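Local coordinates for protein nicotinate-nucleotide pyrophosphorylase (Ehrlichia chaffeensis, PDB 3L0G) that probably catalyses the conversion of quinolinate to nicotinate D-ribonucleotide, a decarboxylating phosphoribosyl transfer in NAD(+) biosynthesis, at residues V220-D234 with D246-G258. Residues are numbered along the deposited sequence; the frame is centred on the assembly and turned at random. Where two conformers were deposited one is given.
Sequences VEESLSNNVDMILLD and DIVNGKSVLEVSG. With EDO (1,2-ethanediol), chain I.
Strands 230-234 and 253-257, the two strands of a beta-alpha-beta unit whose crossover is helix 238-248, pair in parallel register from Met230 with Val253 to Asp234 with Ser257. Five backbone hydrogen bonds establish the pairing: Asp229 O, Ile231 O and Leu233 O accept from Val253 N, Glu255 N and Ser257 N, and Ile231 N and Leu233 N donate to Val253 O and Glu255 O. The bond from Leu233 N to Glu255 O is the shortest at 2.7 Å. Val253 O is gripped twice, because Ser252 OG donates to it at 2.9 Å from the face of its plane opposite Ile231 N; with OG anti to the backbone N (chi1 160°), the hydroxyl also lies alongside CG1 of Ile231.

Side chains alternate between the two faces of these parallel strands, which belong to the C-terminal alpha/beta barrel of the quinolinate phosphoribosyltransferase family. On the helix-covered outer face, Leu254 CD2 sits 3.7 Å from Leu233 CG and also meets Ile231 CG2, the Ile231 and Leu254 side chains running side by side in the same direction; Ile241 of helix 238-248 covers Leu233 and Val256. Farther out the helices themselves pack: in the conformer given, Leu224 CD1 comes to 3.5 Å from Ile247 CG2, and Val220 CG1 meets Val248 CG2 at 4.0 Å, their side chains nearly perpendicular.

The inner face carries Met230, Leu232 and Glu255. Extended beyond CG, Glu255 brings OE2 to 3.5 Å from Met230 CE, while Leu232 CD2 abuts Ser257 CB at 3.4 Å. The protein partners of the buried carboxylate are Arg148, in a salt bridge to OE2, and Ser277, hydrogen-bonded to OE1; O2 of a 1,2-ethanediol, probably from the crystallisation liquor, adds a short 2.5 Å bond to Glu255 OE1.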
ATOM      1  N   VAL C 220      18.276  31.258 -19.914  1.00 10.31           N
ATOM      2  CA  VAL C 220      17.541  30.884 -21.108  1.00 10.31           C
ATOM      3  C   VAL C 220      18.466  30.824 -22.349  1.00 10.77           C
ATOM      4  O   VAL C 220      18.457  29.845 -23.099  1.00  9.69           O
ATOM      5  CB  VAL C 220      16.394  31.851 -21.392  1.00 10.01           C
ATOM      6  CG1 VAL C 220      15.791  31.538 -22.732  1.00  9.55           C
ATOM      7  CG2 VAL C 220      15.317  31.788 -20.267  1.00 10.10           C
ATOM      8  N   GLU C 221      19.283  31.854 -22.535  1.00 11.04           N
ATOM      9  CA  GLU C 221      20.224  31.891 -23.664  1.00 12.33           C
ATOM     10  C   GLU C 221      21.173  30.687 -23.680  1.00 12.54           C
ATOM     11  O   GLU C 221      21.418  30.099 -24.758  1.00 13.40           O
ATOM     12  CB  GLU C 221      21.030  33.201 -23.671  1.00 12.45           C
ATOM     13  CG  GLU C 221      20.208  34.381 -24.186  1.00 14.91           C
ATOM     14  CD  GLU C 221      20.835  35.743 -23.917  1.00 16.85           C
ATOM     15  OE1 GLU C 221      21.537  35.899 -22.909  1.00 19.76           O
ATOM     16  OE2 GLU C 221      20.596  36.682 -24.711  1.00 23.25           O
ATOM     17  N   GLU C 222      21.698  30.324 -22.499  1.00 12.28           N
ATOM     18  CA  GLU C 222      22.660  29.226 -22.398  1.00 12.27           C
ATOM     19  C   GLU C 222      21.970  27.869 -22.603  1.00 12.19           C
ATOM     20  O   GLU C 222      22.549  26.972 -23.184  1.00 12.98           O
ATOM     21  CB  GLU C 222      23.437  29.258 -21.068  1.00 12.69           C
ATOM     22  CG  GLU C 222      24.482  28.153 -20.943  1.00 12.02           C
ATOM     23  CD  GLU C 222      25.274  28.186 -19.644  1.00 13.08           C
ATOM     24  OE1 GLU C 222      25.000  29.016 -18.736  1.00 14.27           O
ATOM     25  OE2 GLU C 222      26.219  27.376 -19.542  1.00 12.87           O
ATOM     26  N   SER C 223      20.732  27.728 -22.135  1.00 11.69           N
ATOM     27  CA  SER C 223      19.969  26.509 -22.347  1.00 10.86           C
ATOM     28  C   SER C 223      19.646  26.306 -23.838  1.00 10.64           C
ATOM     29  O   SER C 223      19.735  25.196 -24.369  1.00 10.85           O
ATOM     30  CB  SER C 223      18.686  26.572 -21.508  1.00 11.12           C
ATOM     31  OG  SER C 223      18.994  26.617 -20.125  1.00  9.60           O
ATOM     32  N   LEU C 224      19.287  27.389 -24.507  1.00 10.77           N
ATOM     33  CA  LEU C 224      19.030  27.376 -25.943  1.00 11.39           C
ATOM     34  C   LEU C 224      20.271  26.969 -26.725  1.00 11.38           C
ATOM     35  O   LEU C 224      20.177  26.213 -27.679  1.00 10.08           O
ATOM     36  CB  LEU C 224      18.596  28.761 -26.432  1.00 11.94           C
ATOM     37  CG  LEU C 224      17.119  29.140 -26.517  1.00 15.10           C
ATOM     38  CD1 LEU C 224      17.064  30.565 -27.120  1.00 15.87           C
ATOM     39  CD2 LEU C 224      16.262  28.158 -27.354  1.00 12.51           C
ATOM     40  N   SER C 225      21.428  27.478 -26.314  1.00 12.52           N
ATOM     41  CA  SER C 225      22.702  27.159 -26.977  1.00 13.08           C
ATOM     42  C   SER C 225      22.987  25.680 -26.907  1.00 13.18           C
ATOM     43  O   SER C 225      23.606  25.114 -27.826  1.00 12.64           O
ATOM     44  CB  SER C 225      23.857  27.925 -26.332  1.00 13.36           C
ATOM     45  OG  SER C 225      23.705  29.311 -26.615  1.00 14.61           O
ATOM     46  N   ASN C 226      22.526  25.067 -25.809  1.00 12.67           N
ATOM     47  CA  ASN C 226      22.679  23.628 -25.591  1.00 12.44           C
ATOM     48  C   ASN C 226      21.556  22.793 -26.225  1.00 12.07           C
ATOM     49  O   ASN C 226      21.515  21.592 -26.032  1.00 11.92           O
ATOM     50  CB  ASN C 226      22.784  23.311 -24.097  1.00 12.66           C
ATOM     51  CG  ASN C 226      24.135  23.648 -23.529  1.00 13.66           C
ATOM     52  OD1 ASN C 226      24.447  24.814 -23.292  1.00 19.44           O
ATOM     53  ND2 ASN C 226      24.952  22.648 -23.335  1.00 10.16           N
ATOM     54  N   ASN C 227      20.667  23.431 -26.990  1.00 11.62           N
ATOM     55  CA  ASN C 227      19.599  22.752 -27.710  1.00 11.12           C
ATOM     56  C   ASN C 227      18.641  21.917 -26.833  1.00 10.65           C
ATOM     57  O   ASN C 227      18.281  20.809 -27.210  1.00 10.25           O
ATOM     58  CB  ASN C 227      20.197  21.880 -28.833  1.00 11.42           C
ATOM     59  CG  ASN C 227      20.994  22.683 -29.837  1.00 12.22           C
ATOM     60  OD1 ASN C 227      20.548  23.720 -30.309  1.00 14.22           O
ATOM     61  ND2 ASN C 227      22.189  22.200 -30.170  1.00 10.99           N
ATOM     62  N   VAL C 228      18.232  22.438 -25.669  1.00  9.77           N
ATOM     63  CA  VAL C 228      17.286  21.721 -24.811  1.00  9.52           C
ATOM     64  C   VAL C 228      15.917  21.633 -25.466  1.00  9.45           C
ATOM     65  O   VAL C 228      15.599  22.374 -26.372  1.00  8.00           O
ATOM     66  CB  VAL C 228      17.159  22.342 -23.394  1.00  9.52           C
ATOM     67  CG1 VAL C 228      18.454  22.184 -22.655  1.00 10.30           C
ATOM     68  CG2 VAL C 228      16.736  23.779 -23.459  1.00  8.63           C
ATOM     69  N   ASP C 229      15.109  20.697 -25.001  1.00  9.55           N
ATOM     70  CA  ASP C 229      13.802  20.486 -25.617  1.00  9.75           C
ATOM     71  C   ASP C 229      12.781  21.424 -24.989  1.00  9.27           C
ATOM     72  O   ASP C 229      11.820  21.824 -25.639  1.00  9.40           O
ATOM     73  CB  ASP C 229      13.392  19.012 -25.465  1.00  9.83           C
ATOM     74  CG  ASP C 229      14.379  18.071 -26.136  1.00 10.87           C
ATOM     75  OD1 ASP C 229      14.329  17.984 -27.382  1.00 12.55           O
ATOM     76  OD2 ASP C 229      15.194  17.445 -25.436  1.00  7.35           O
ATOM     77  N   MET C 230      13.028  21.825 -23.747  1.00  9.45           N
ATOM     78  CA  MET C 230      12.032  22.534 -22.956  1.00  9.59           C
ATOM     79  C   MET C 230      12.709  23.398 -21.923  1.00  9.26           C
ATOM     80  O   MET C 230      13.643  22.969 -21.245  1.00  8.63           O
ATOM     81  CB  MET C 230      11.102  21.528 -22.265  1.00  9.95           C
ATOM     82  CG  MET C 230      10.109  22.111 -21.231  1.00 12.38           C
ATOM     83  SD  MET C 230       8.930  20.829 -20.733  1.00 17.46           S
ATOM     84  CE  MET C 230       8.840  21.118 -18.937  1.00 15.25           C
ATOM     85  N   ILE C 231      12.233  24.630 -21.840  1.00  9.67           N
ATOM     86  CA  ILE C 231      12.757  25.631 -20.918  1.00 10.40           C
ATOM     87  C   ILE C 231      11.610  26.116 -20.030  1.00 10.28           C
ATOM     88  O   ILE C 231      10.554  26.509 -20.504  1.00 10.76           O
ATOM     89  CB  ILE C 231      13.385  26.811 -21.673  1.00 10.16           C
ATOM     90  CG1 ILE C 231      14.663  26.377 -22.378  1.00 11.25           C
ATOM     91  CG2 ILE C 231      13.705  27.948 -20.706  1.00 10.47           C
ATOM     92  CD1 ILE C 231      15.252  27.474 -23.302  1.00 12.41           C
ATOM     93  N   LEU C 232      11.835  26.060 -18.733  1.00 11.35           N
ATOM     94  CA  LEU C 232      10.888  26.517 -17.743  1.00 12.06           C
ATOM     95  C   LEU C 232      11.328  27.895 -17.255  1.00 11.81           C
ATOM     96  O   LEU C 232      12.503  28.104 -16.931  1.00 11.81           O
ATOM     97  CB  LEU C 232      10.865  25.509 -16.597  1.00 12.92           C
ATOM     98  CG  LEU C 232       9.760  25.590 -15.562  1.00 15.91           C
ATOM     99  CD1 LEU C 232       9.392  24.178 -15.075  1.00 20.48           C
ATOM    100  CD2 LEU C 232      10.209  26.488 -14.383  1.00 20.42           C
ATOM    101  N   LEU C 233      10.398  28.840 -17.238  1.00 11.57           N
ATOM    102  CA  LEU C 233      10.675  30.196 -16.757  1.00 12.13           C
ATOM    103  C   LEU C 233      10.148  30.307 -15.305  1.00 13.46           C
ATOM    104  O   LEU C 233       8.933  30.257 -15.067  1.00 12.57           O
ATOM    105  CB  LEU C 233      10.042  31.223 -17.692  1.00 11.83           C
ATOM    106  CG  LEU C 233      10.375  31.105 -19.201  1.00 11.64           C
ATOM    107  CD1 LEU C 233       9.543  32.088 -20.060  1.00 10.61           C
ATOM    108  CD2 LEU C 233      11.870  31.335 -19.475  1.00 10.62           C
ATOM    109  N   ASP C 234      11.065  30.387 -14.341  1.00 14.43           N
ATOM    110  CA  ASP C 234      10.706  30.304 -12.908  1.00 17.48           C
ATOM    111  C   ASP C 234      10.684  31.719 -12.314  1.00 18.01           C
ATOM    112  O   ASP C 234      11.700  32.387 -12.269  1.00 18.26           O
ATOM    113  CB  ASP C 234      11.699  29.402 -12.163  1.00 18.03           C
ATOM    114  CG  ASP C 234      11.245  29.033 -10.736  1.00 24.13           C
ATOM    115  OD1 ASP C 234      10.042  28.704 -10.531  1.00 29.77           O
ATOM    116  OD2 ASP C 234      12.113  29.037  -9.817  1.00 29.33           O
ATOM    117  N   ASP C 246      10.623  35.686 -27.428  1.00 13.45           N
ATOM    118  CA  ASP C 246      11.278  36.235 -28.605  0.50 13.71           C
ATOM    119  C   ASP C 246      12.610  35.550 -28.911  1.00 13.84           C
ATOM    120  O   ASP C 246      12.897  35.180 -30.048  1.00 13.04           O
ATOM    121  CB  ASP C 246      11.526  37.717 -28.401  0.50 13.89           C
ATOM    122  CG  ASP C 246      12.057  38.363 -29.627  0.50 13.59           C
ATOM    123  OD1 ASP C 246      11.290  38.458 -30.603  0.50 13.31           O
ATOM    124  OD2 ASP C 246      13.241  38.744 -29.611  0.50 14.78           O
ATOM    125  N   ILE C 247      13.444  35.399 -27.885  1.00 14.11           N
ATOM    126  CA  ILE C 247      14.775  34.798 -28.036  0.50 13.93           C
ATOM    127  C   ILE C 247      14.647  33.337 -28.423  1.00 13.94           C
ATOM    128  O   ILE C 247      15.379  32.840 -29.235  1.00 13.68           O
ATOM    129  CB  ILE C 247      15.607  34.856 -26.721  0.50 13.85           C
ATOM    130  CG1 ILE C 247      15.980  36.301 -26.376  0.50 13.86           C
ATOM    131  CG2 ILE C 247      16.882  34.019 -26.858  0.50 13.02           C
ATOM    132  CD1 ILE C 247      16.556  36.479 -24.980  0.50 11.11           C
ATOM    133  N   VAL C 248      13.702  32.643 -27.788  1.00 14.58           N
ATOM    134  CA  VAL C 248      13.530  31.202 -28.052  1.00 14.42           C
ATOM    135  C   VAL C 248      13.044  30.984 -29.498  1.00 15.04           C
ATOM    136  O   VAL C 248      13.465  30.040 -30.169  1.00 14.21           O
ATOM    137  CB  VAL C 248      12.563  30.529 -27.039  1.00 14.74           C
ATOM    138  CG1 VAL C 248      12.203  29.113 -27.501  1.00 13.20           C
ATOM    139  CG2 VAL C 248      13.166  30.518 -25.607  1.00 12.84           C
ATOM    140  N   ASN C 249      12.150  31.857 -29.964  1.00 15.71           N
ATOM    141  CA  ASN C 249      11.672  31.816 -31.349  1.00 16.45           C
ATOM    142  C   ASN C 249      11.148  30.415 -31.744  1.00 16.53           C
ATOM    143  O   ASN C 249      11.436  29.902 -32.812  1.00 17.25           O
ATOM    144  CB  ASN C 249      12.813  32.299 -32.273  1.00 16.94           C
ATOM    145  CG  ASN C 249      12.334  32.739 -33.687  1.00 19.16           C
ATOM    146  OD1 ASN C 249      13.147  32.775 -34.618  1.00 21.25           O
ATOM    147  ND2 ASN C 249      11.048  33.064 -33.842  1.00 19.00           N
ATOM    148  N   GLY C 250      10.378  29.792 -30.866  1.00 16.32           N
ATOM    149  CA  GLY C 250       9.822  28.468 -31.123  1.00 16.59           C
ATOM    150  C   GLY C 250      10.799  27.303 -31.287  1.00 16.80           C
ATOM    151  O   GLY C 250      10.392  26.250 -31.760  1.00 16.90           O
ATOM    152  N   LYS C 251      12.060  27.483 -30.890  1.00 16.82           N
ATOM    153  CA  LYS C 251      13.093  26.428 -30.976  1.00 16.98           C
ATOM    154  C   LYS C 251      13.112  25.518 -29.749  1.00 16.42           C
ATOM    155  O   LYS C 251      13.721  24.457 -29.772  1.00 17.11           O
ATOM    156  CB  LYS C 251      14.484  27.046 -31.149  1.00 17.74           C
ATOM    157  CG  LYS C 251      14.625  27.943 -32.386  1.00 19.91           C
ATOM    158  CD  LYS C 251      16.055  28.460 -32.594  1.00 24.04           C
ATOM    159  CE  LYS C 251      16.558  29.391 -31.453  1.00 25.87           C
ATOM    160  NZ  LYS C 251      17.951  28.977 -31.031  1.00 26.54           N
ATOM    161  N   SER C 252      12.467  25.944 -28.666  1.00 14.89           N
ATOM    162  CA  SER C 252      12.249  25.073 -27.527  1.00 13.99           C
ATOM    163  C   SER C 252      10.821  25.278 -27.032  1.00 11.94           C
ATOM    164  O   SER C 252      10.205  26.297 -27.289  1.00 10.18           O
ATOM    165  CB  SER C 252      13.326  25.342 -26.447  1.00 14.50           C
ATOM    166  OG  SER C 252      12.954  24.881 -25.170  1.00 17.72           O
ATOM    167  N   VAL C 253      10.280  24.262 -26.370  1.00 10.78           N
ATOM    168  CA  VAL C 253       9.032  24.409 -25.661  1.00  9.82           C
ATOM    169  C   VAL C 253       9.312  25.418 -24.526  1.00  9.27           C
ATOM    170  O   VAL C 253      10.415  25.443 -23.988  1.00  8.86           O
ATOM    171  CB  VAL C 253       8.527  23.030 -25.138  1.00  9.94           C
ATOM    172  CG1 VAL C 253       7.458  23.195 -24.062  1.00  6.62           C
ATOM    173  CG2 VAL C 253       8.007  22.147 -26.345  1.00 10.00           C
ATOM    174  N   LEU C 254       8.350  26.277 -24.219  1.00  9.15           N
ATOM    175  CA  LEU C 254       8.472  27.253 -23.111  1.00  9.53           C
ATOM    176  C   LEU C 254       7.323  27.112 -22.165  1.00  9.03           C
ATOM    177  O   LEU C 254       6.155  27.196 -22.575  1.00  8.40           O
ATOM    178  CB  LEU C 254       8.450  28.708 -23.630  1.00 10.02           C
ATOM    179  CG  LEU C 254       9.748  29.460 -23.852  1.00 13.02           C
ATOM    180  CD1 LEU C 254       9.464  30.900 -24.335  1.00 13.06           C
ATOM    181  CD2 LEU C 254      10.567  29.445 -22.551  1.00 14.51           C
ATOM    182  N   GLU C 255       7.652  26.988 -20.884  1.00  8.92           N
ATOM    183  CA  GLU C 255       6.662  26.820 -19.839  1.00  9.65           C
ATOM    184  C   GLU C 255       6.923  27.889 -18.798  1.00 10.11           C
ATOM    185  O   GLU C 255       8.079  28.105 -18.450  1.00 11.02           O
ATOM    186  CB  GLU C 255       6.835  25.446 -19.206  1.00  9.64           C
ATOM    187  CG  GLU C 255       6.004  25.204 -17.998  1.00 11.07           C
ATOM    188  CD  GLU C 255       5.914  23.721 -17.659  1.00 15.93           C
ATOM    189  OE1 GLU C 255       5.928  23.408 -16.463  1.00 17.17           O
ATOM    190  OE2 GLU C 255       5.840  22.886 -18.589  1.00 18.14           O
ATOM    191  N   VAL C 256       5.876  28.539 -18.311  1.00 10.26           N
ATOM    192  CA  VAL C 256       5.993  29.473 -17.188  1.00 11.58           C
ATOM    193  C   VAL C 256       5.528  28.710 -15.969  1.00 13.17           C
ATOM    194  O   VAL C 256       4.456  28.101 -15.997  1.00 11.77           O
ATOM    195  CB  VAL C 256       5.124  30.742 -17.383  1.00 11.43           C
ATOM    196  CG1 VAL C 256       5.105  31.621 -16.104  1.00 11.48           C
ATOM    197  CG2 VAL C 256       5.606  31.570 -18.603  1.00  9.49           C
ATOM    198  N   SER C 257       6.338  28.736 -14.912  1.00 15.13           N
ATOM    199  CA  SER C 257       6.017  28.060 -13.669  1.00 17.70           C
ATOM    200  C   SER C 257       5.959  29.064 -12.539  1.00 19.85           C
ATOM    201  O   SER C 257       6.790  29.973 -12.450  1.00 20.06           O
ATOM    202  CB  SER C 257       7.063  27.013 -13.327  1.00 18.00           C
ATOM    203  OG  SER C 257       6.478  25.974 -12.534  1.00 20.30           O
ATOM    204  N   GLY C 258       4.944  28.900 -11.696  1.00 22.18           N
ATOM    205  CA  GLY C 258       4.745  29.720 -10.506  1.00 23.58           C
ATOM    206  C   GLY C 258       3.269  29.774 -10.174  1.00 24.97           C
ATOM    207  O   GLY C 258       2.420  29.405 -11.014  1.00 24.59           O
TER
HETATM  208  C1  EDO I 300       7.112  21.756 -14.062  1.00 19.76           C
HETATM  209  O1  EDO I 300       6.253  21.367 -12.998  1.00 20.46           O
HETATM  210  C2  EDO I 300       7.007  20.764 -15.224  1.00 16.77           C
HETATM  211  O2  EDO I 300       5.812  20.946 -16.008  1.00 16.35           O
HETATM  212  O   HOH W   1      16.436  24.144 -28.128  1.00 22.82           O
HETATM  213  O   HOH W   2      14.529  21.321 -29.504  1.00 31.36           O